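PDB 6A34: putative methylthioribose-1-phosphate isomerase from Pyrococcus horikoshii OT3, which probably catalyses the interconversion of 5-methylthioribose 1-phosphate and 5-methylthioribulose 1-phosphate in the methionine salvage pathway. Local coordinates for residues L110-K115 with Y137-E142. Sequence-based numbering, arbitrary orientation.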
loop_
_atom_site.group_PDB
_atom_site.type_symbol
_atom_site.label_atom_id
_atom_site.label_comp_id
_atom_site.label_asym_id
_atom_site.label_seq_id
_atom_site.Cartn_x
_atom_site.Cartn_y
_atom_site.Cartn_z
ATOM N N LEU A 110 -16.056 22.334 22.511
ATOM C CA LEU A 110 -16.651 23.631 22.459
ATOM C C LEU A 110 -17.932 23.655 23.281
ATOM O O LEU A 110 -18.125 24.565 24.064
ATOM C CB LEU A 110 -16.956 24.020 21.014
ATOM C CG LEU A 110 -15.727 24.309 20.165
ATOM C CD1 LEU A 110 -16.131 24.656 18.736
ATOM C CD2 LEU A 110 -14.889 25.417 20.786
ATOM N N ASN A 111 -18.797 22.670 23.060
ATOM C CA ASN A 111 -20.057 22.571 23.765
ATOM C C ASN A 111 -19.869 22.418 25.279
ATOM O O ASN A 111 -20.699 22.864 26.053
ATOM C CB ASN A 111 -20.898 21.401 23.255
ATOM C CG ASN A 111 -22.090 21.914 22.492
ATOM O OD1 ASN A 111 -21.988 22.222 21.303
ATOM N ND2 ASN A 111 -23.193 22.087 23.205
ATOM N N ARG A 112 -18.841 21.687 25.690
ATOM C CA ARG A 112 -18.496 21.517 27.103
ATOM C C ARG A 112 -18.211 22.887 27.756
ATOM O O ARG A 112 -18.590 23.117 28.903
ATOM C CB ARG A 112 -17.266 20.618 27.208
ATOM C CG ARG A 112 -16.779 20.363 28.626
ATOM C CD ARG A 112 -15.676 19.315 28.661
ATOM N NE ARG A 112 -15.001 19.257 29.954
ATOM C CZ ARG A 112 -14.132 18.331 30.269
ATOM N NH1 ARG A 112 -13.769 17.462 29.337
ATOM N NH2 ARG A 112 -13.637 18.260 31.495
ATOM N N ILE A 113 -17.534 23.779 27.017
ATOM C CA ILE A 113 -17.165 25.095 27.543
ATOM C C ILE A 113 -18.369 26.051 27.489
ATOM O O ILE A 113 -18.726 26.642 28.498
ATOM C CB ILE A 113 -15.942 25.627 26.796
ATOM C CG1 ILE A 113 -14.746 24.714 27.078
ATOM C CG2 ILE A 113 -15.698 27.090 27.161
ATOM C CD1 ILE A 113 -13.469 25.168 26.432
ATOM N N LYS A 114 -18.950 26.208 26.301
ATOM C CA LYS A 114 -20.244 26.853 26.072
ATOM C C LYS A 114 -21.223 26.551 27.229
ATOM O O LYS A 114 -21.734 27.478 27.856
ATOM C CB LYS A 114 -20.764 26.393 24.707
ATOM C CG LYS A 114 -22.231 26.649 24.404
ATOM C CD LYS A 114 -22.553 28.084 24.081
ATOM C CE LYS A 114 -23.739 28.213 23.143
ATOM N NZ LYS A 114 -24.044 29.640 22.879
ATOM N N LYS A 115 -21.449 25.263 27.527
ATOM C CA LYS A 115 -22.440 24.842 28.511
ATOM C C LYS A 115 -22.007 25.295 29.912
ATOM O O LYS A 115 -22.829 25.712 30.704
ATOM C CB LYS A 115 -22.639 23.318 28.514
ATOM C CG LYS A 115 -24.037 22.814 28.875
ATOM C CD LYS A 115 -24.935 23.846 29.570
ATOM C CE LYS A 115 -26.407 23.487 29.618
ATOM N NZ LYS A 115 -26.795 22.998 30.963
ATOM N N TYR A 137 -7.847 23.665 29.816
ATOM C CA TYR A 137 -6.715 22.888 30.292
ATOM C C TYR A 137 -7.184 21.480 30.667
ATOM O O TYR A 137 -6.451 20.510 30.491
ATOM C CB TYR A 137 -5.984 23.547 31.463
ATOM C CG TYR A 137 -5.000 24.616 31.050
ATOM C CD1 TYR A 137 -3.886 24.311 30.280
ATOM C CD2 TYR A 137 -5.173 25.935 31.435
ATOM C CE1 TYR A 137 -2.975 25.280 29.901
ATOM C CE2 TYR A 137 -4.265 26.915 31.074
ATOM C CZ TYR A 137 -3.174 26.588 30.291
ATOM O OH TYR A 137 -2.287 27.537 29.920
ATOM N N LYS A 138 -8.393 21.389 31.218
ATOM C CA LYS A 138 -8.955 20.124 31.640
ATOM C C LYS A 138 -9.149 19.193 30.425
ATOM O O LYS A 138 -8.906 18.027 30.537
ATOM C CB LYS A 138 -10.286 20.352 32.360
ATOM C CG LYS A 138 -10.259 20.389 33.878
ATOM C CD LYS A 138 -11.702 20.411 34.385
ATOM C CE LYS A 138 -11.896 20.663 35.865
ATOM N NZ LYS A 138 -13.336 20.899 36.140
ATOM N N ILE A 139 -9.634 19.737 29.304
ATOM C CA ILE A 139 -9.863 18.983 28.097
ATOM C C ILE A 139 -8.528 18.391 27.625
ATOM O O ILE A 139 -8.425 17.195 27.391
ATOM C CB ILE A 139 -10.560 19.850 27.035
ATOM C CG1 ILE A 139 -11.978 20.207 27.483
ATOM C CG2 ILE A 139 -10.574 19.166 25.661
ATOM C CD1 ILE A 139 -12.598 21.358 26.702
ATOM N N ALA A 140 -7.487 19.223 27.558
ATOM C CA ALA A 140 -6.193 18.776 27.093
ATOM C C ALA A 140 -5.642 17.722 28.052
ATOM O O ALA A 140 -5.259 16.655 27.586
ATOM C CB ALA A 140 -5.233 19.920 26.926
ATOM N N ASP A 141 -5.636 18.018 29.362
ATOM C CA ASP A 141 -4.995 17.160 30.364
ATOM C C ASP A 141 -5.688 15.792 30.460
ATOM O O ASP A 141 -5.041 14.816 30.783
ATOM C CB ASP A 141 -4.976 17.798 31.760
ATOM C CG ASP A 141 -4.154 19.076 31.859
ATOM O OD1 ASP A 141 -3.237 19.252 31.026
ATOM O OD2 ASP A 141 -4.496 19.926 32.723
ATOM N N GLU A 142 -7.002 15.753 30.264
ATOM C CA GLU A 142 -7.778 14.515 30.296
ATOM C C GLU A 142 -7.316 13.585 29.164
ATOM O O GLU A 142 -7.290 12.375 29.333
ATOM C CB GLU A 142 -9.282 14.787 30.139
ATOM C CG GLU A 142 -9.971 15.083 31.467
ATOM C CD GLU A 142 -11.262 15.888 31.376
ATOM O OE1 GLU A 142 -11.898 15.883 30.300
ATOM O OE2 GLU A 142 -11.621 16.539 32.384
#
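A two-pronged salt bridge from Arg-112 to Glu-142, beside a small apolar contact between Ile-113 and Ile-139, links helix 104-119 to the long helix 125-157 at the protein surface. The short helical segments run roughly antiparallel, at 144°, with their axes 11.3 Å apart, a spacing that Arg-112 and Glu-142 bridge from opposite directions while the isoleucines meet between the helices. The first torsion of Arg-112 swings CG away from the backbone nitrogen (chi1 179°) and the chain runs on extended to NE, which delivers the guanidinium end-on to the carboxylate. NH1 donates to Glu-142 OE1 at 2.6 Å, and NH2 to Glu-142 OE2 at 2.8 Å. Both bonds are nearly straight and use syn lone pairs, and the two planes lie only 17° apart. These helices belong to the helical part of the chain, beside the Rossmann-like sheet of this eIF-2B-related family. One face of the guanidinium rests on Ile-139, whose CG1 lies 3.8 Å from Arg-112 NH1, while NE forms a salt bridge with Glu-135, earlier on helix 125-157. With an alanine in place of Arg-112, Glu-142 would probably be left without its charged mate and Ile-139 uncovered where the guanidinium lies. Deeper in, Ile-139 CD1 meets Ile-113 CD1 at 3.9 Å, and buried Ile-113 also packs on Leu-70 of helix 59-76 and Phe-89 of helix 82-97.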